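Local coordinates for replication initiation and membrane attachment protein (Geobacillus stearothermophilus 10, PDB 5WTN) that probably helps to initiate and restart DNA replication, acting as a tetramer within the bacterial primosome, at residues 30-35 / 142-147; 65-70 / 75-80. All coordinates share one frame; numbering follows the deposited sequence.

Contact 1 (30-35 / 142-147); sequences LTLLYQ and NFFARP
L33 lies over one face of the F144 ring, the heart of a wholly apolar contact between helix 24-38 and the end of helix 134-143. From its backbone the L33 side chain starts out toward the opposite segment, but CB stays short of the ring and contact begins at CG. CG stands anti to the carbonyl carbon (chi1 -67°), and chi2 of -176° directs CD1 to the face. CG reaches F144 CE2 at 3.8 Å. Of the two branches, CD2 touches the same ring atom at 4.0 Å, while CD1 sits above the face, 4.2 Å from the ring centroid and 23° off its normal, a CH-pi contact. A forked leucine suits this place because CD1 can rest over the face while CG and CD2 close on the rim at CE2. The other face of F144 is taken by its neighbour: F143 turns an edge to it and sets CD2 over its centre, so the F144 ring is sandwiched between L33 and F143. L32 crosses F143 at about a right angle, its CD1 4.2 Å from F143 CE2 and 4.3 Å from F144 CZ, reaching both rings obliquely. F144 is the first residue to leave the helical conformation, and both phenylalanines point at helix 24-38. F118 and F119 also touch L33, whereas L55 of the second subunit packs on L32 and F143. This is aliphatic-aromatic packing of a helix terminus against a helix flank, beside the second subunit in the helical part of the N-terminal domain.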
ATOM      1  N   LEU A  30      -4.204 -13.065   2.853  1.00 13.56           N
ATOM      2  CA  LEU A  30      -3.506 -13.754   3.920  1.00 11.95           C
ATOM      3  C   LEU A  30      -4.311 -13.787   5.195  1.00 11.73           C
ATOM      4  O   LEU A  30      -4.420 -14.812   5.852  1.00 10.67           O
ATOM      5  CB  LEU A  30      -2.179 -13.083   4.197  1.00 13.22           C
ATOM      6  CG  LEU A  30      -1.104 -13.464   3.189  1.00 14.69           C
ATOM      7  CD1 LEU A  30      -0.029 -12.396   3.232  1.00 13.41           C
ATOM      8  CD2 LEU A  30      -0.540 -14.845   3.472  1.00 10.00           C
ATOM      9  N   THR A  31      -4.894 -12.660   5.546  1.00 12.65           N
ATOM     10  CA  THR A  31      -5.594 -12.596   6.801  1.00 12.66           C
ATOM     11  C   THR A  31      -6.940 -13.278   6.748  1.00 13.88           C
ATOM     12  O   THR A  31      -7.351 -13.874   7.744  1.00 14.78           O
ATOM     13  CB  THR A  31      -5.782 -11.171   7.252  1.00 12.56           C
ATOM     14  OG1 THR A  31      -4.543 -10.468   7.098  1.00 13.91           O
ATOM     15  CG2 THR A  31      -6.214 -11.140   8.709  1.00 15.32           C
ATOM     16  N   LEU A  32      -7.645 -13.145   5.622  1.00 12.77           N
ATOM     17  CA  LEU A  32      -9.005 -13.671   5.530  1.00 13.28           C
ATOM     18  C   LEU A  32      -9.208 -15.024   4.872  1.00 13.11           C
ATOM     19  O   LEU A  32     -10.257 -15.634   5.033  1.00 15.61           O
ATOM     20  CB  LEU A  32      -9.913 -12.651   4.866  1.00 14.52           C
ATOM     21  CG  LEU A  32      -9.791 -11.251   5.446  1.00 15.02           C
ATOM     22  CD1 LEU A  32     -10.721 -10.339   4.690  1.00 20.73           C
ATOM     23  CD2 LEU A  32     -10.135 -11.259   6.916  1.00 14.19           C
ATOM     24  N   LEU A  33      -8.215 -15.516   4.154  1.00 11.74           N
ATOM     25  CA  LEU A  33      -8.435 -16.698   3.305  1.00 12.23           C
ATOM     26  C   LEU A  33      -7.490 -17.816   3.719  1.00 12.92           C
ATOM     27  O   LEU A  33      -7.892 -18.959   3.954  1.00 11.70           O
ATOM     28  CB  LEU A  33      -8.321 -16.373   1.810  1.00 12.14           C
ATOM     29  CG  LEU A  33      -9.385 -15.465   1.187  1.00 12.48           C
ATOM     30  CD1 LEU A  33      -9.142 -15.371  -0.300  1.00 11.64           C
ATOM     31  CD2 LEU A  33     -10.783 -15.956   1.484  1.00 10.41           C
ATOM     32  N   TYR A  34      -6.211 -17.483   3.719  1.00 12.77           N
ATOM     33  CA  TYR A  34      -5.203 -18.380   4.216  1.00 11.37           C
ATOM     34  C   TYR A  34      -5.214 -18.609   5.716  1.00 10.46           C
ATOM     35  O   TYR A  34      -4.947 -19.714   6.154  1.00 10.85           O
ATOM     36  CB  TYR A  34      -3.844 -17.873   3.803  1.00 11.06           C
ATOM     37  CG  TYR A  34      -3.520 -18.187   2.378  1.00  8.31           C
ATOM     38  CD1 TYR A  34      -4.039 -17.432   1.354  1.00  7.88           C
ATOM     39  CD2 TYR A  34      -2.663 -19.232   2.057  1.00  8.93           C
ATOM     40  CE1 TYR A  34      -3.720 -17.715   0.040  1.00  8.95           C
ATOM     41  CE2 TYR A  34      -2.336 -19.509   0.750  1.00  9.22           C
ATOM     42  CZ  TYR A  34      -2.872 -18.750  -0.252  1.00  7.43           C
ATOM     43  OH  TYR A  34      -2.554 -19.032  -1.546  1.00  8.62           O
ATOM     44  N   GLN A  35      -5.493 -17.579   6.505  1.00 11.66           N
ATOM     45  CA  GLN A  35      -5.365 -17.724   7.956  1.00 12.23           C
ATOM     46  C   GLN A  35      -6.264 -18.779   8.556  1.00 12.16           C
ATOM     47  O   GLN A  35      -5.805 -19.543   9.372  1.00 11.50           O
ATOM     48  CB  GLN A  35      -5.548 -16.406   8.695  1.00 13.73           C
ATOM     49  CG  GLN A  35      -4.987 -16.433  10.113  1.00 11.87           C
ATOM     50  CD  GLN A  35      -5.380 -15.198  10.910  1.00 14.46           C
ATOM     51  OE1 GLN A  35      -5.114 -15.091  12.113  1.00 17.65           O
ATOM     52  NE2 GLN A  35      -5.999 -14.254  10.243  1.00 15.31           N
ATOM     53  N   ASN A 142     -17.897 -12.662  -1.546  1.00 26.52           N
ATOM     54  CA  ASN A 142     -18.422 -11.383  -2.014  1.00 28.30           C
ATOM     55  C   ASN A 142     -17.411 -10.266  -1.862  1.00 32.39           C
ATOM     56  O   ASN A 142     -17.203  -9.490  -2.788  1.00 35.53           O
ATOM     57  CB  ASN A 142     -19.709 -11.006  -1.286  1.00 33.56           C
ATOM     58  CG  ASN A 142     -20.895 -11.847  -1.723  1.00 34.55           C
ATOM     59  OD1 ASN A 142     -20.936 -12.337  -2.858  1.00 37.52           O
ATOM     60  ND2 ASN A 142     -21.865 -12.026  -0.821  1.00 28.20           N
ATOM     61  N   PHE A 143     -16.785 -10.201  -0.692  1.00 30.08           N
ATOM     62  CA  PHE A 143     -15.771  -9.206  -0.397  1.00 27.08           C
ATOM     63  C   PHE A 143     -14.674  -9.189  -1.455  1.00 30.04           C
ATOM     64  O   PHE A 143     -14.146  -8.130  -1.808  1.00 32.88           O
ATOM     65  CB  PHE A 143     -15.171  -9.517   0.969  1.00 29.73           C
ATOM     66  CG  PHE A 143     -14.116  -8.552   1.406  1.00 30.78           C
ATOM     67  CD1 PHE A 143     -14.461  -7.433   2.132  1.00 28.94           C
ATOM     68  CD2 PHE A 143     -12.769  -8.768   1.098  1.00 32.35           C
ATOM     69  CE1 PHE A 143     -13.486  -6.523   2.549  1.00 33.02           C
ATOM     70  CE2 PHE A 143     -11.792  -7.860   1.504  1.00 31.70           C
ATOM     71  CZ  PHE A 143     -12.155  -6.736   2.234  1.00 31.11           C
ATOM     72  N   PHE A 144     -14.327 -10.367  -1.959  1.00 27.88           N
ATOM     73  CA  PHE A 144     -13.292 -10.489  -2.988  1.00 30.88           C
ATOM     74  C   PHE A 144     -13.846 -10.482  -4.420  1.00 33.17           C
ATOM     75  O   PHE A 144     -13.152 -10.824  -5.381  1.00 30.70           O
ATOM     76  CB  PHE A 144     -12.395 -11.703  -2.736  1.00 27.08           C
ATOM     77  CG  PHE A 144     -11.478 -11.538  -1.556  1.00 28.23           C
ATOM     78  CD1 PHE A 144     -10.323 -10.766  -1.658  1.00 27.80           C
ATOM     79  CD2 PHE A 144     -11.760 -12.161  -0.345  1.00 26.36           C
ATOM     80  CE1 PHE A 144      -9.455 -10.616  -0.564  1.00 26.18           C
ATOM     81  CE2 PHE A 144     -10.901 -12.013   0.752  1.00 30.05           C
ATOM     82  CZ  PHE A 144      -9.744 -11.237   0.643  1.00 24.38           C
ATOM     83  N   ALA A 145     -15.126 -10.162  -4.556  1.00 36.37           N
ATOM     84  CA  ALA A 145     -15.740 -10.143  -5.879  1.00 36.50           C
ATOM     85  C   ALA A 145     -16.123  -8.733  -6.312  1.00 36.87           C
ATOM     86  O   ALA A 145     -16.304  -7.833  -5.487  1.00 37.07           O
ATOM     87  CB  ALA A 145     -16.947 -11.068  -5.932  1.00 33.31           C
ATOM     88  N   ARG A 146     -16.272  -8.561  -7.622  1.00 38.57           N
ATOM     89  CA  ARG A 146     -16.738  -7.307  -8.204  1.00 42.76           C
ATOM     90  C   ARG A 146     -17.785  -7.603  -9.275  1.00 41.21           C
ATOM     91  O   ARG A 146     -17.659  -8.575 -10.021  1.00 40.38           O
ATOM     92  CB  ARG A 146     -15.569  -6.525  -8.807  1.00 41.53           C
ATOM     93  CG  ARG A 146     -14.440  -6.246  -7.829  1.00 39.49           C
ATOM     94  CD  ARG A 146     -14.811  -5.136  -6.859  1.00 44.44           C
ATOM     95  NE  ARG A 146     -13.732  -4.848  -5.919  1.00 48.86           N
ATOM     96  CZ  ARG A 146     -12.611  -4.209  -6.241  1.00 51.39           C
ATOM     97  NH1 ARG A 146     -12.419  -3.788  -7.483  1.00 44.27           N
ATOM     98  NH2 ARG A 146     -11.683  -3.990  -5.320  1.00 47.40           N
ATOM     99  N   PRO A 147     -18.820  -6.771  -9.348  1.00 46.89           N
ATOM    100  CA  PRO A 147     -19.924  -7.003 -10.298  1.00 47.65           C
ATOM    101  C   PRO A 147     -19.430  -7.172 -11.744  1.00 47.75           C
ATOM    102  O   PRO A 147     -18.551  -6.418 -12.188  1.00 46.37           O
ATOM    103  CB  PRO A 147     -20.786  -5.737 -10.156  1.00 40.98           C
ATOM    104  CG  PRO A 147     -19.888  -4.703  -9.500  1.00 43.75           C
ATOM    105  CD  PRO A 147     -18.973  -5.499  -8.610  1.00 46.67           C
TER

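Contact 2 (65-70 / 75-80); sequences RLMALM and PDIYSE
I77 pushes the end of its longer branch against helix 63-70, where CD1 comes to rest on L66 and M67. With chi1 at -73°, CG1 stands beside the backbone N, and chi2 of 173° stretches the branch to full length, which is what brings CD1 over to the other helix; CG2 is directed anti to the backbone N and does not share in the touch. CD1 meets two consecutive residues near their backbone rather than at their tips: L66 CB at 4.0 Å and M67 CG at 3.9 Å. A beta-branched isoleucine suits this role, offering a slim reaching arm from a stiff base. L66 swings its CG beside the backbone N, and its isobutyl end packs on Y14 and T48, so one leucine joins this helix pair to strand 13-17 and helix 40-55. M67 crosses I77 at about a right angle. Its chain runs straight through chi2, then bends at chi3 (61°), and SD and CE diverge from the isoleucine beyond the touch at CG, the flexible thioether being well fitted to a partly exposed position. M70, one turn after L66, also directs its side chain to this side, but loosely: its SD lies 4.5 Å from I77 CG1. The salt bridges R65-E52 and E80-R41 fasten both helices to helix 40-55. Two consecutive helices joined by a three-residue link and packed through a few aliphatic side chains, followed by the hairpin strands 90-95 and 104-109, are consistent with the helix-turn-helix core of a winged-helix domain, as in the DnaD/DnaB family.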
ATOM      1  N   ARG A  65      17.778 -14.179  15.605  1.00 14.13           N
ATOM      2  CA  ARG A  65      17.114 -12.943  15.209  1.00 14.96           C
ATOM      3  C   ARG A  65      15.589 -13.097  15.037  1.00 14.66           C
ATOM      4  O   ARG A  65      14.826 -12.320  15.587  1.00 14.65           O
ATOM      5  CB  ARG A  65      17.746 -12.413  13.934  1.00 16.39           C
ATOM      6  CG  ARG A  65      17.150 -11.129  13.420  1.00 18.98           C
ATOM      7  CD  ARG A  65      17.874 -10.752  12.175  1.00 20.35           C
ATOM      8  NE  ARG A  65      17.316  -9.607  11.480  1.00 24.37           N
ATOM      9  CZ  ARG A  65      18.067  -8.681  10.899  1.00 30.01           C
ATOM     10  NH1 ARG A  65      19.391  -8.777  10.977  1.00 29.57           N
ATOM     11  NH2 ARG A  65      17.502  -7.661  10.255  1.00 26.13           N
ATOM     12  N   LEU A  66      15.169 -14.137  14.325  1.00 14.46           N
ATOM     13  CA  LEU A  66      13.747 -14.427  14.171  1.00 14.78           C
ATOM     14  C   LEU A  66      13.063 -14.677  15.518  1.00 14.85           C
ATOM     15  O   LEU A  66      11.920 -14.269  15.726  1.00 13.13           O
ATOM     16  CB  LEU A  66      13.544 -15.631  13.249  1.00 13.39           C
ATOM     17  CG  LEU A  66      13.548 -15.343  11.746  1.00 15.65           C
ATOM     18  CD1 LEU A  66      13.313 -16.620  10.954  1.00 14.64           C
ATOM     19  CD2 LEU A  66      12.507 -14.291  11.398  1.00 11.80           C
ATOM     20  N   MET A  67      13.765 -15.350  16.426  1.00 16.10           N
ATOM     21  CA  MET A  67      13.223 -15.681  17.736  1.00 14.80           C
ATOM     22  C   MET A  67      13.003 -14.397  18.520  1.00 14.29           C
ATOM     23  O   MET A  67      11.985 -14.241  19.220  1.00 11.04           O
ATOM     24  CB  MET A  67      14.147 -16.639  18.484  1.00 15.38           C
ATOM     25  CG  MET A  67      14.302 -18.021  17.839  1.00 16.79           C
ATOM     26  SD  MET A  67      15.392 -19.145  18.730  1.00  6.42           S
ATOM     27  CE  MET A  67      14.499 -19.197  20.245  1.00 10.16           C
ATOM     28  N   ALA A  68      13.945 -13.470  18.347  1.00 13.75           N
ATOM     29  CA  ALA A  68      13.898 -12.180  19.015  1.00 13.85           C
ATOM     30  C   ALA A  68      12.801 -11.292  18.431  1.00 14.64           C
ATOM     31  O   ALA A  68      12.041 -10.680  19.175  1.00 15.78           O
ATOM     32  CB  ALA A  68      15.218 -11.496  18.914  1.00 16.37           C
ATOM     33  N   LEU A  69      12.720 -11.218  17.104  1.00 13.45           N
ATOM     34  CA  LEU A  69      11.671 -10.437  16.462  1.00 13.47           C
ATOM     35  C   LEU A  69      10.256 -10.889  16.864  1.00 13.26           C
ATOM     36  O   LEU A  69       9.408 -10.067  17.214  1.00 13.08           O
ATOM     37  CB  LEU A  69      11.856 -10.443  14.948  1.00 11.48           C
ATOM     38  CG  LEU A  69      13.007  -9.547  14.495  1.00 12.67           C
ATOM     39  CD1 LEU A  69      13.319  -9.700  13.006  1.00 12.32           C
ATOM     40  CD2 LEU A  69      12.657  -8.119  14.836  1.00 12.07           C
ATOM     41  N   MET A  70      10.015 -12.195  16.839  1.00 11.96           N
ATOM     42  CA  MET A  70       8.677 -12.717  17.079  1.00 12.23           C
ATOM     43  C   MET A  70       8.422 -13.024  18.535  1.00 16.49           C
ATOM     44  O   MET A  70       7.270 -13.235  18.936  1.00 18.56           O
ATOM     45  CB  MET A  70       8.402 -13.968  16.221  1.00 10.81           C
ATOM     46  CG  MET A  70       8.439 -13.702  14.720  1.00  9.41           C
ATOM     47  SD  MET A  70       8.406 -15.187  13.766  1.00  2.74           S
ATOM     48  CE  MET A  70       6.692 -15.553  14.051  1.00  7.55           C
ATOM     49  N   PRO A  75      11.031 -24.401  17.840  1.00 20.10           N
ATOM     50  CA  PRO A  75      10.058 -25.447  17.511  1.00 18.84           C
ATOM     51  C   PRO A  75       8.817 -24.896  16.861  1.00 17.04           C
ATOM     52  O   PRO A  75       8.345 -25.422  15.860  1.00 18.53           O
ATOM     53  CB  PRO A  75       9.701 -26.014  18.879  1.00 18.36           C
ATOM     54  CG  PRO A  75      10.938 -25.894  19.629  1.00 18.84           C
ATOM     55  CD  PRO A  75      11.526 -24.565  19.218  1.00 19.09           C
ATOM     56  N   ASP A  76       8.299 -23.827  17.432  1.00 17.98           N
ATOM     57  CA  ASP A  76       7.153 -23.163  16.859  1.00 17.88           C
ATOM     58  C   ASP A  76       7.471 -22.547  15.500  1.00 20.06           C
ATOM     59  O   ASP A  76       6.807 -22.863  14.498  1.00 21.85           O
ATOM     60  CB  ASP A  76       6.655 -22.130  17.831  1.00 21.74           C
ATOM     61  CG  ASP A  76       6.257 -22.756  19.147  1.00 28.88           C
ATOM     62  OD1 ASP A  76       7.132 -22.837  20.049  1.00 34.84           O
ATOM     63  OD2 ASP A  76       5.094 -23.199  19.256  1.00 23.84           O
ATOM     64  N   ILE A  77       8.499 -21.709  15.437  1.00 17.00           N
ATOM     65  CA  ILE A  77       8.898 -21.161  14.147  1.00 16.62           C
ATOM     66  C   ILE A  77       8.986 -22.262  13.104  1.00 18.27           C
ATOM     67  O   ILE A  77       8.522 -22.076  11.981  1.00 22.54           O
ATOM     68  CB  ILE A  77      10.271 -20.488  14.184  1.00 14.86           C
ATOM     69  CG1 ILE A  77      10.201 -19.167  14.919  1.00 15.12           C
ATOM     70  CG2 ILE A  77      10.775 -20.226  12.789  1.00 11.91           C
ATOM     71  CD1 ILE A  77      11.578 -18.583  15.116  1.00 18.23           C
ATOM     72  N   TYR A  78       9.548 -23.412  13.476  1.00 17.02           N
ATOM     73  CA  TYR A  78       9.809 -24.471  12.504  1.00 15.34           C
ATOM     74  C   TYR A  78       8.505 -25.094  12.065  1.00 15.57           C
ATOM     75  O   TYR A  78       8.311 -25.399  10.899  1.00 13.90           O
ATOM     76  CB  TYR A  78      10.710 -25.552  13.098  1.00 14.97           C
ATOM     77  CG  TYR A  78      10.918 -26.741  12.194  1.00 13.49           C
ATOM     78  CD1 TYR A  78      11.878 -26.708  11.198  1.00 14.44           C
ATOM     79  CD2 TYR A  78      10.163 -27.898  12.339  1.00 13.10           C
ATOM     80  CE1 TYR A  78      12.079 -27.790  10.362  1.00 14.51           C
ATOM     81  CE2 TYR A  78      10.356 -28.980  11.508  1.00 12.19           C
ATOM     82  CZ  TYR A  78      11.319 -28.917  10.522  1.00 13.64           C
ATOM     83  OH  TYR A  78      11.535 -29.978   9.686  1.00 20.63           O
ATOM     84  N   SER A  79       7.616 -25.297  13.015  1.00 16.50           N
ATOM     85  CA  SER A  79       6.392 -25.978  12.717  1.00 16.39           C
ATOM     86  C   SER A  79       5.641 -25.143  11.705  1.00 18.72           C
ATOM     87  O   SER A  79       5.177 -25.644  10.680  1.00 16.30           O
ATOM     88  CB  SER A  79       5.582 -26.101  13.985  1.00 16.97           C
ATOM     89  OG  SER A  79       4.754 -27.228  13.877  1.00 31.26           O
ATOM     90  N   GLU A  80       5.560 -23.850  11.991  1.00 19.19           N
ATOM     91  CA  GLU A  80       4.829 -22.933  11.149  1.00 17.13           C
ATOM     92  C   GLU A  80       5.526 -22.730   9.787  1.00 16.08           C
ATOM     93  O   GLU A  80       4.865 -22.695   8.737  1.00 14.37           O
ATOM     94  CB  GLU A  80       4.600 -21.628  11.908  1.00 16.68           C
ATOM     95  CG  GLU A  80       3.870 -21.843  13.242  1.00 19.86           C
ATOM     96  CD  GLU A  80       2.579 -22.641  13.066  1.00 24.74           C
ATOM     97  OE1 GLU A  80       2.333 -23.635  13.790  1.00 32.47           O
ATOM     98  OE2 GLU A  80       1.778 -22.269  12.190  1.00 28.24           O
TER

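Overall arrangement
From the N terminus, the chain passes through strand 13-17 and enters helix 24-38, which supplies the first half of contact 1. Helix 40-55 and strand 61-62 follow, then helices 63-70 and 74-86, which close the short loop of contact 2. After the hairpin strands and further helices, residues 142-147 return to helix 24-38, so contact 2 is nested within the large loop closed by contact 1. The centres lie about 27 Å apart and the nearest atoms about 9 Å, without touching. Contact 1 joins helix 24-38 to the end of helix 134-143 and the following loop; contact 2, neighbouring helices. Both border the second subunit, whose M70 packs on Q35, and whose Q35 packs on M70.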